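Local coordinates for protein ribokinase (Giardia lamblia, PDB 6WHJ) that probably phosphorylates D-ribose at O-5 with ATP and a divalent cation, most likely magnesium, supplying ribose 5-phosphate for nucleotide synthesis and the pentose phosphate pathway, at residues E254-G259 and D300-A305; L19-K24 and G35-S40; A62-A67 and N88-V93; F171-A176 and S189-F194. One frame throughout, in Å; residues are numbered along the deposited sequence.

Contact 1: residues E254-G259 and D300-A305; sequences ESRTVG and DIDTIA
Arg256 and Asp302 form the polar heart of this contact, a salt bridge in which Arg256 NE donates to Asp302 OD2 over 2.9 Å. The donor comes from the syn side of the carboxylate but 31° out of its plane, while Arg256 NH2 adds only a weak bond to Asp302 OD1. On the strand side Arg256 NH1 meets Glu254 OE2 at 2.9 Å, in the guanidinium plane, and also bonds to Ser255 O at 3.1 Å. Together these bonds hold the flat group in a fixed rotation between two acids. The arginine chain, bent at chi2 (-60°), passes over Ile301, whose CG2 sits 3.7 Å from Arg256 CZ, over the centre of one guanidinium face. Ile301 suits this place because CD1, at the end of its other branch, reaches the backbone of Glu254, and the small Ala305 lets the helix come close, its CB 4.0 Å from Arg256 CB. Behind them Asp300 is the N-cap residue of the helix, its OD1 accepting from Asp302 N and so fixing the first turn that presents Asp302. Strand 255-258, last of the large sheet within this chain, bonds to strand 245-249; helix 301-318 packs on that sheet, its first turn nearly parallel to strand 255-258, with Ile301 and Ile304 on Phe235 and Ile304 also on helix 272-287.

Contact 2: residues L19-K24 and G35-S40; sequences LVWYVK and GSFASS
Segments 19-22 and 36-40 run antiparallel, at 155° to each other, with Val20-Ala38 and Tyr22-Ser36 as hydrogen-bonded pairs and Leu19-Ser39 and Trp21-Phe37 as non-hydrogen-bonded ones. They lie on strands 16-22 and 32-42, a beta hairpin of the small four-stranded sheet that, in ribokinases, forms the lid and the dimer interface. On the face of Leu19, Trp21, Phe37 and Ser39 the two aromatic side chains meet obliquely, their planes at 46°. Phe37 puts CD1 over one face of the indole, toward its rim, 3.5 Å from Trp21 CE2, and Phe37 CB adds an off-centre CH-pi contact to the five-membered ring. Leu19 lies alongside Phe37, its CB at the ring edge, 3.8 Å from Phe37 CE1. Large apolar groups suit this face because the second subunit packs on it: Asn100 of that subunit accepts from Trp21 NE1, and its Trp21 touches Leu19. Ser39 OG, by contrast, accepts a hydrogen bond from NE of Arg17, a predicted substrate-binding residue. The other face carries Val20, Tyr22, Ser36 and Ala38. With CG beside its own backbone N (chi1 -67°), Tyr22 turns its ring edge to Ala38, and Tyr22 CE1 comes to 4.1 Å from Ala38 CB.

Contact 3: residues A62-A67 and N88-V93; sequences AFFVGA and NCIKQV
Phe63 and Phe64 meet the 88-93 segment with rings sent to opposite sides of their strand, within a beta-alpha-beta unit in which helix 72-84 connects strands 62-69 and 91-93 at one border of the large sheet. The ring of Phe63 lies with one face over the backbone of Asn88, CE1 being 3.6 Å from Asn88 C. Its far rim meets the sulfur of Cys89 obliquely: Cys89 SG is 3.7 Å from Phe63 CE2 and stands 63° off the ring normal. This sulfur-aromatic contact depends on a cysteine whose SG lies between the backbone N and the carbonyl carbon (chi1 58°). A small, polarisable thiol suits the place because it can touch both the Phe63 rim and the two methyls of Val65. Phe64 meets Ile90 across the two segments, with Ile90 CD1 at the ring edge and Ile90 CG1 3.7 Å from Phe64 CD2; Tyr81 of helix 72-84 also meets the Phe64 ring, the two planes nearly parallel, and Ser46, predicted to bind substrate, touches Phe64. Gly66, without a side chain, leaves room for the Phe64 ring, whose face lies over the Gly66 N. The backbones are joined by hydrogen bonds from Cys89 N to Phe64 O and from Lys91 N to Gly66 O. Asn88 shapes the start of 88-93 as an Asx turn: its OD1 accepts from Ile90 N at 3.1 Å, in the carbonyl plane and on a lone pair.

Contact 4: residues F171-A176 and S189-F194; sequences FVFNPA and SITDIF
Phe171, Phe173 and Phe194 all turn CG away from their own backbone N (chi1 179° in Phe171 and -169° in Phe194); this swings the Phe171 ring to Ile190 and Thr191, while the other two rings lie side by side, pointing the same way. Phe173 CD2 approaches the edge of the Phe194 ring, 3.3 Å from Phe194 CE1, with the planes 32° apart. Pro175, centre of an inverse gamma turn, closes on the same ring: its CG is 3.5 Å from Phe194 CZ, and its compact, rigid ring suits the tight turn there. Phe171 meets Ile190 O in its ring plane, with Ile190 CG1 3.5 Å from Phe171 CD2. These groups join two parallel strands of a beta-alpha-beta unit, strand 170-173, helix 184-188 and strand 193-194, inside the large sheet of the PfkB-family fold. Phe171 O accepts from both Ile193 N and Asp192 N, and Phe173 N donates to Ile193 O at 3.0 Å. Asp192 also works with its side chain, OD1 using its anti lone pair to take Phe171 N at 2.6 Å. An acid suits this buried place because Lys163 and Lys234 pair with its two oxygens, probably favouring the charged form. Thr191 OG1, bonded to Ile187 O, rests 3.6 Å from Phe173 CB.

How the contacts relate
Along the chain the contacts follow one another as 2, 3, 4 and 1, none enclosing another. Contacts 1, 3 and 4 all reach the nine-stranded sheet: contact 3 at one border, contact 4 inside it, contact 1 at the border strand 255-258. Contacts 3 and 1 lie on opposite sides of the chain's centre, their centres about 32 Å apart. Contacts 1 and 4, about 17 Å between centres, touch through Ile304 CD1 and Ile193 CD1, 4.1 Å apart. Contact 2 belongs to the separate four-stranded sheet, with its centre about 38 Å from that of contact 1, and alone meets the second subunit, consistent with a lid sheet that also builds the homodimer.

Contact 1: residues E254-G259 and D300-A305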
# COMPACT_ATOMS: atom_id res chain seq x y z
N GLU B 254 -20.74 3.93 38.06
CA GLU B 254 -20.23 5.27 38.28
C GLU B 254 -19.46 5.72 37.05
O GLU B 254 -18.77 4.93 36.40
CB GLU B 254 -19.33 5.36 39.52
CG GLU B 254 -20.10 5.50 40.82
CD GLU B 254 -20.73 6.89 40.94
OE1 GLU B 254 -21.90 6.98 41.38
OE2 GLU B 254 -20.06 7.88 40.57
N SER B 255 -19.64 6.99 36.70
CA SER B 255 -19.12 7.51 35.45
C SER B 255 -18.30 8.77 35.71
O SER B 255 -18.64 9.56 36.60
CB SER B 255 -20.29 7.77 34.48
OG SER B 255 -19.93 8.59 33.39
N ARG B 256 -17.21 8.93 34.96
CA ARG B 256 -16.43 10.16 34.95
C ARG B 256 -16.22 10.59 33.50
O ARG B 256 -15.76 9.79 32.68
CB ARG B 256 -15.08 9.97 35.66
CG ARG B 256 -15.18 9.68 37.17
CD ARG B 256 -15.87 10.80 37.94
NE ARG B 256 -15.81 10.62 39.39
CZ ARG B 256 -16.70 9.95 40.11
NH1 ARG B 256 -17.75 9.36 39.55
NH2 ARG B 256 -16.54 9.85 41.43
N THR B 257 -16.53 11.84 33.20
CA THR B 257 -16.35 12.40 31.86
C THR B 257 -15.03 13.16 31.82
O THR B 257 -14.73 13.94 32.73
CB THR B 257 -17.51 13.32 31.49
OG1 THR B 257 -18.67 12.55 31.16
CG2 THR B 257 -17.16 14.21 30.31
N VAL B 258 -14.25 12.94 30.77
CA VAL B 258 -12.94 13.57 30.61
C VAL B 258 -12.92 14.22 29.23
O VAL B 258 -12.73 13.53 28.22
CB VAL B 258 -11.78 12.57 30.75
CG1 VAL B 258 -10.44 13.26 30.56
CG2 VAL B 258 -11.82 11.87 32.10
N GLY B 259 -13.11 15.53 29.18
CA GLY B 259 -13.15 16.24 27.92
C GLY B 259 -11.81 16.28 27.22
O GLY B 259 -10.75 16.02 27.79
N ASP B 300 -9.89 2.80 42.06
CA ASP B 300 -10.66 4.02 42.31
C ASP B 300 -10.95 4.73 41.00
O ASP B 300 -10.03 4.96 40.20
CB ASP B 300 -9.89 4.94 43.27
CG ASP B 300 -10.63 6.24 43.59
OD1 ASP B 300 -11.73 6.49 43.04
OD2 ASP B 300 -10.10 7.05 44.38
N ILE B 301 -12.22 5.09 40.78
CA ILE B 301 -12.58 5.68 39.49
C ILE B 301 -11.99 7.07 39.34
O ILE B 301 -11.71 7.52 38.22
CB ILE B 301 -14.11 5.71 39.29
CG1 ILE B 301 -14.43 5.96 37.82
CG2 ILE B 301 -14.73 6.80 40.14
CD1 ILE B 301 -15.90 6.00 37.51
N ASP B 302 -11.75 7.78 40.45
CA ASP B 302 -11.13 9.10 40.31
C ASP B 302 -9.65 9.00 39.95
O ASP B 302 -9.14 9.86 39.21
CB ASP B 302 -11.34 9.91 41.59
CG ASP B 302 -12.78 10.33 41.77
OD1 ASP B 302 -13.37 10.06 42.84
OD2 ASP B 302 -13.34 10.92 40.81
N THR B 303 -8.96 7.95 40.43
CA THR B 303 -7.59 7.71 39.99
C THR B 303 -7.55 7.41 38.50
O THR B 303 -6.68 7.91 37.78
CB THR B 303 -6.97 6.55 40.78
OG1 THR B 303 -6.98 6.85 42.18
CG2 THR B 303 -5.53 6.32 40.32
N ILE B 304 -8.49 6.59 38.02
CA ILE B 304 -8.61 6.32 36.59
C ILE B 304 -8.89 7.62 35.84
O ILE B 304 -8.37 7.85 34.74
CB ILE B 304 -9.70 5.27 36.33
CG1 ILE B 304 -9.47 4.04 37.21
CG2 ILE B 304 -9.78 4.91 34.84
CD1 ILE B 304 -8.14 3.34 36.96
N ALA B 305 -9.72 8.48 36.44
CA ALA B 305 -10.04 9.75 35.79
C ALA B 305 -8.82 10.66 35.70
O ALA B 305 -8.60 11.29 34.66
CB ALA B 305 -11.17 10.46 36.54

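Contact 2: residues L19-K24 and G35-S40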
# COMPACT_ATOMS: atom_id res chain seq x y z
N LEU B 19 3.40 1.81 5.15
CA LEU B 19 3.65 2.29 3.79
C LEU B 19 2.42 3.07 3.33
O LEU B 19 1.36 2.48 3.09
CB LEU B 19 3.98 1.14 2.84
CG LEU B 19 5.06 0.18 3.35
CD1 LEU B 19 5.15 -1.05 2.46
CD2 LEU B 19 6.37 0.91 3.39
N VAL B 20 2.58 4.38 3.18
CA VAL B 20 1.47 5.32 3.12
C VAL B 20 1.54 6.10 1.82
O VAL B 20 2.59 6.64 1.47
CB VAL B 20 1.49 6.28 4.33
CG1 VAL B 20 0.35 7.29 4.23
CG2 VAL B 20 1.38 5.50 5.62
N TRP B 21 0.41 6.17 1.11
CA TRP B 21 0.27 7.00 -0.08
C TRP B 21 -0.78 8.07 0.17
O TRP B 21 -1.90 7.75 0.60
CB TRP B 21 -0.10 6.16 -1.31
CG TRP B 21 1.01 5.28 -1.83
CD1 TRP B 21 1.86 5.57 -2.86
CD2 TRP B 21 1.39 3.99 -1.34
NE1 TRP B 21 2.74 4.53 -3.05
CE2 TRP B 21 2.47 3.55 -2.13
CE3 TRP B 21 0.91 3.17 -0.32
CZ2 TRP B 21 3.10 2.33 -1.91
CZ3 TRP B 21 1.53 1.95 -0.11
CH2 TRP B 21 2.61 1.54 -0.90
N TYR B 22 -0.44 9.31 -0.13
CA TYR B 22 -1.34 10.44 0.06
C TYR B 22 -1.96 10.78 -1.29
O TYR B 22 -1.25 11.10 -2.25
CB TYR B 22 -0.61 11.65 0.64
CG TYR B 22 -0.15 11.40 2.06
CD1 TYR B 22 1.06 10.76 2.33
CD2 TYR B 22 -0.95 11.77 3.14
CE1 TYR B 22 1.46 10.51 3.63
CE2 TYR B 22 -0.56 11.52 4.44
CZ TYR B 22 0.64 10.89 4.69
OH TYR B 22 1.01 10.65 6.00
N VAL B 23 -3.28 10.67 -1.36
CA VAL B 23 -4.04 10.85 -2.60
C VAL B 23 -5.09 11.92 -2.37
O VAL B 23 -5.44 12.25 -1.23
CB VAL B 23 -4.69 9.53 -3.05
CG1 VAL B 23 -3.64 8.51 -3.37
CG2 VAL B 23 -5.59 8.99 -1.94
N LYS B 24 -5.60 12.47 -3.48
CA LYS B 24 -6.72 13.39 -3.37
C LYS B 24 -7.94 12.68 -2.83
O LYS B 24 -8.56 13.12 -1.86
CB LYS B 24 -7.03 14.00 -4.74
CG LYS B 24 -6.19 15.20 -5.13
CD LYS B 24 -6.70 15.79 -6.44
CE LYS B 24 -5.72 16.78 -7.05
NZ LYS B 24 -6.18 17.26 -8.40
N GLY B 35 -0.23 9.46 -6.36
CA GLY B 35 -0.18 9.89 -4.98
C GLY B 35 1.24 10.20 -4.54
O GLY B 35 2.19 10.12 -5.33
N SER B 36 1.37 10.56 -3.27
CA SER B 36 2.64 10.88 -2.64
C SER B 36 2.92 9.86 -1.54
O SER B 36 2.04 9.56 -0.73
CB SER B 36 2.59 12.31 -2.09
OG SER B 36 3.76 12.65 -1.38
N PHE B 37 4.14 9.33 -1.49
CA PHE B 37 4.48 8.20 -0.64
C PHE B 37 5.35 8.60 0.55
O PHE B 37 6.24 9.44 0.43
CB PHE B 37 5.21 7.12 -1.44
CG PHE B 37 5.73 5.98 -0.61
CD1 PHE B 37 4.87 5.02 -0.12
CD2 PHE B 37 7.09 5.85 -0.35
CE1 PHE B 37 5.35 3.95 0.62
CE2 PHE B 37 7.58 4.79 0.40
CZ PHE B 37 6.71 3.84 0.89
N ALA B 38 5.10 7.95 1.69
CA ALA B 38 5.92 8.11 2.89
C ALA B 38 5.96 6.79 3.66
O ALA B 38 4.96 6.07 3.75
CB ALA B 38 5.39 9.24 3.77
N SER B 39 7.12 6.49 4.23
CA SER B 39 7.34 5.28 5.00
C SER B 39 7.64 5.64 6.45
O SER B 39 8.44 6.55 6.72
CB SER B 39 8.50 4.48 4.40
OG SER B 39 8.87 3.43 5.26
N SER B 40 7.03 4.92 7.39
CA SER B 40 7.16 5.30 8.79
C SER B 40 6.87 4.11 9.70
O SER B 40 6.26 3.12 9.29
CB SER B 40 6.26 6.49 9.13
OG SER B 40 4.95 6.06 9.37

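Contact 3: residues A62-A67 and N88-V93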
# COMPACT_ATOMS: atom_id res chain seq x y z
N ALA B 62 9.21 1.44 30.43
CA ALA B 62 8.43 0.77 29.41
C ALA B 62 9.20 -0.42 28.86
O ALA B 62 10.43 -0.47 28.90
CB ALA B 62 8.07 1.73 28.28
N PHE B 63 8.46 -1.40 28.34
CA PHE B 63 9.06 -2.62 27.81
C PHE B 63 8.18 -3.10 26.67
O PHE B 63 6.99 -3.33 26.87
CB PHE B 63 9.19 -3.69 28.91
CG PHE B 63 10.03 -4.88 28.54
CD1 PHE B 63 11.41 -4.78 28.47
CD2 PHE B 63 9.45 -6.12 28.29
CE1 PHE B 63 12.19 -5.87 28.13
CE2 PHE B 63 10.22 -7.21 27.95
CZ PHE B 63 11.59 -7.09 27.87
N PHE B 64 8.75 -3.21 25.47
CA PHE B 64 7.98 -3.63 24.31
C PHE B 64 8.29 -5.09 24.00
O PHE B 64 9.46 -5.50 23.99
CB PHE B 64 8.27 -2.74 23.09
CG PHE B 64 7.57 -3.20 21.83
CD1 PHE B 64 6.19 -3.37 21.82
CD2 PHE B 64 8.28 -3.42 20.65
CE1 PHE B 64 5.54 -3.79 20.67
CE2 PHE B 64 7.63 -3.83 19.50
CZ PHE B 64 6.26 -4.02 19.51
N VAL B 65 7.24 -5.87 23.75
CA VAL B 65 7.35 -7.28 23.40
C VAL B 65 6.71 -7.45 22.04
O VAL B 65 5.50 -7.22 21.89
CB VAL B 65 6.67 -8.18 24.44
CG1 VAL B 65 6.88 -9.65 24.08
CG2 VAL B 65 7.16 -7.85 25.84
N GLY B 66 7.51 -7.85 21.05
CA GLY B 66 7.01 -8.03 19.69
C GLY B 66 7.98 -8.83 18.86
O GLY B 66 9.11 -9.11 19.27
N ALA B 67 7.54 -9.20 17.66
CA ALA B 67 8.32 -10.00 16.73
C ALA B 67 8.36 -9.34 15.36
O ALA B 67 7.34 -8.84 14.87
CB ALA B 67 7.77 -11.43 16.61
N ASN B 88 13.28 -3.65 25.42
CA ASN B 88 12.36 -4.49 24.68
C ASN B 88 12.96 -5.89 24.59
O ASN B 88 14.12 -6.10 24.93
CB ASN B 88 12.09 -3.93 23.28
CG ASN B 88 13.33 -3.87 22.45
OD1 ASN B 88 13.75 -4.88 21.88
ND2 ASN B 88 13.94 -2.69 22.36
N CYS B 89 12.13 -6.85 24.19
CA CYS B 89 12.66 -8.14 23.73
C CYS B 89 12.06 -8.44 22.34
O CYS B 89 11.39 -9.45 22.13
CB CYS B 89 12.42 -9.27 24.73
SG CYS B 89 10.70 -9.56 25.16
N ILE B 90 12.28 -7.52 21.40
CA ILE B 90 11.87 -7.72 20.02
C ILE B 90 12.64 -8.90 19.43
O ILE B 90 13.86 -8.84 19.24
CB ILE B 90 12.06 -6.46 19.16
CG1 ILE B 90 11.32 -5.26 19.76
CG2 ILE B 90 11.62 -6.73 17.75
CD1 ILE B 90 11.64 -3.95 19.10
N LYS B 91 11.94 -10.00 19.21
CA LYS B 91 12.53 -11.19 18.64
C LYS B 91 12.50 -11.11 17.11
O LYS B 91 11.45 -10.84 16.52
CB LYS B 91 11.77 -12.42 19.13
CG LYS B 91 11.90 -12.69 20.65
CD LYS B 91 13.34 -12.62 21.19
CE LYS B 91 13.31 -12.69 22.72
NZ LYS B 91 14.62 -12.50 23.42
N GLN B 92 13.64 -11.37 16.47
CA GLN B 92 13.69 -11.41 15.01
C GLN B 92 13.54 -12.85 14.53
O GLN B 92 14.33 -13.71 14.92
CB GLN B 92 14.98 -10.79 14.49
CG GLN B 92 14.94 -9.28 14.54
CD GLN B 92 16.10 -8.60 13.84
OE1 GLN B 92 17.21 -8.51 14.37
NE2 GLN B 92 15.85 -8.12 12.62
N VAL B 93 12.54 -13.11 13.68
CA VAL B 93 12.20 -14.46 13.22
C VAL B 93 12.36 -14.54 11.71
O VAL B 93 12.25 -13.54 10.99
CB VAL B 93 10.76 -14.87 13.63
CG1 VAL B 93 10.57 -14.77 15.13
CG2 VAL B 93 9.74 -14.01 12.92

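Contact 4: residues F171-A176 and S189-F194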
# COMPACT_ATOMS: atom_id res chain seq x y z
N PHE B 171 -4.25 -5.53 33.66
CA PHE B 171 -4.27 -5.76 32.21
C PHE B 171 -5.14 -4.69 31.55
O PHE B 171 -6.35 -4.62 31.79
CB PHE B 171 -4.80 -7.17 31.93
CG PHE B 171 -4.89 -7.54 30.47
CD1 PHE B 171 -4.16 -6.86 29.50
CD2 PHE B 171 -5.69 -8.61 30.07
CE1 PHE B 171 -4.25 -7.23 28.17
CE2 PHE B 171 -5.78 -8.98 28.75
CZ PHE B 171 -5.05 -8.29 27.79
N VAL B 172 -4.50 -3.85 30.73
CA VAL B 172 -5.18 -2.85 29.91
C VAL B 172 -5.28 -3.38 28.49
O VAL B 172 -4.25 -3.63 27.85
CB VAL B 172 -4.44 -1.50 29.93
CG1 VAL B 172 -5.22 -0.45 29.09
CG2 VAL B 172 -4.21 -1.03 31.37
N PHE B 173 -6.51 -3.57 28.00
CA PHE B 173 -6.77 -4.09 26.67
C PHE B 173 -7.41 -3.02 25.81
O PHE B 173 -8.52 -2.55 26.10
CB PHE B 173 -7.66 -5.34 26.76
CG PHE B 173 -7.99 -5.95 25.41
CD1 PHE B 173 -7.02 -6.13 24.44
CD2 PHE B 173 -9.28 -6.39 25.15
CE1 PHE B 173 -7.34 -6.70 23.21
CE2 PHE B 173 -9.60 -6.96 23.93
CZ PHE B 173 -8.62 -7.12 22.96
N ASN B 174 -6.72 -2.63 24.73
CA ASN B 174 -7.24 -1.70 23.73
C ASN B 174 -7.64 -2.49 22.49
O ASN B 174 -6.77 -2.86 21.69
CB ASN B 174 -6.18 -0.65 23.38
CG ASN B 174 -6.56 0.20 22.20
OD1 ASN B 174 -5.72 0.52 21.36
ND2 ASN B 174 -7.83 0.56 22.11
N PRO B 175 -8.94 -2.75 22.26
CA PRO B 175 -9.36 -3.70 21.20
C PRO B 175 -9.29 -3.11 19.79
O PRO B 175 -10.30 -3.02 19.09
CB PRO B 175 -10.80 -4.02 21.62
CG PRO B 175 -11.28 -2.72 22.19
CD PRO B 175 -10.10 -2.15 22.94
N ALA B 176 -8.09 -2.74 19.35
CA ALA B 176 -7.93 -2.03 18.08
C ALA B 176 -6.95 -2.72 17.14
O ALA B 176 -5.88 -3.15 17.57
CB ALA B 176 -7.45 -0.60 18.35
N SER B 189 -12.01 -11.67 30.16
CA SER B 189 -12.10 -12.34 31.46
C SER B 189 -10.89 -12.08 32.34
O SER B 189 -10.97 -12.27 33.55
CB SER B 189 -12.28 -13.84 31.27
OG SER B 189 -11.22 -14.36 30.49
N ILE B 190 -9.77 -11.64 31.76
CA ILE B 190 -8.62 -11.23 32.56
C ILE B 190 -8.30 -9.77 32.35
O ILE B 190 -7.34 -9.26 32.95
CB ILE B 190 -7.37 -12.09 32.29
CG1 ILE B 190 -6.87 -11.82 30.87
CG2 ILE B 190 -7.67 -13.59 32.53
CD1 ILE B 190 -5.40 -12.11 30.68
N THR B 191 -9.08 -9.06 31.54
CA THR B 191 -8.90 -7.63 31.36
C THR B 191 -9.34 -6.90 32.62
O THR B 191 -10.39 -7.20 33.20
CB THR B 191 -9.71 -7.14 30.17
OG1 THR B 191 -9.19 -7.70 28.96
CG2 THR B 191 -9.67 -5.60 30.08
N ASP B 192 -8.52 -5.95 33.05
CA ASP B 192 -8.89 -5.11 34.17
C ASP B 192 -9.49 -3.79 33.71
O ASP B 192 -10.45 -3.32 34.31
CB ASP B 192 -7.66 -4.85 35.05
CG ASP B 192 -7.09 -6.14 35.64
OD1 ASP B 192 -5.99 -6.57 35.21
OD2 ASP B 192 -7.77 -6.73 36.50
N ILE B 193 -8.92 -3.19 32.67
CA ILE B 193 -9.38 -1.93 32.10
C ILE B 193 -9.51 -2.08 30.59
O ILE B 193 -8.52 -2.34 29.90
CB ILE B 193 -8.43 -0.77 32.44
CG1 ILE B 193 -8.32 -0.61 33.96
CG2 ILE B 193 -8.87 0.52 31.73
CD1 ILE B 193 -7.22 0.31 34.41
N PHE B 194 -10.73 -1.89 30.07
CA PHE B 194 -11.05 -2.07 28.67
C PHE B 194 -11.20 -0.70 28.02
O PHE B 194 -11.90 0.17 28.56
CB PHE B 194 -12.33 -2.90 28.55
CG PHE B 194 -12.65 -3.38 27.16
CD1 PHE B 194 -11.71 -4.10 26.42
CD2 PHE B 194 -13.90 -3.18 26.62
CE1 PHE B 194 -12.01 -4.57 25.16
CE2 PHE B 194 -14.20 -3.64 25.35
CZ PHE B 194 -13.25 -4.34 24.62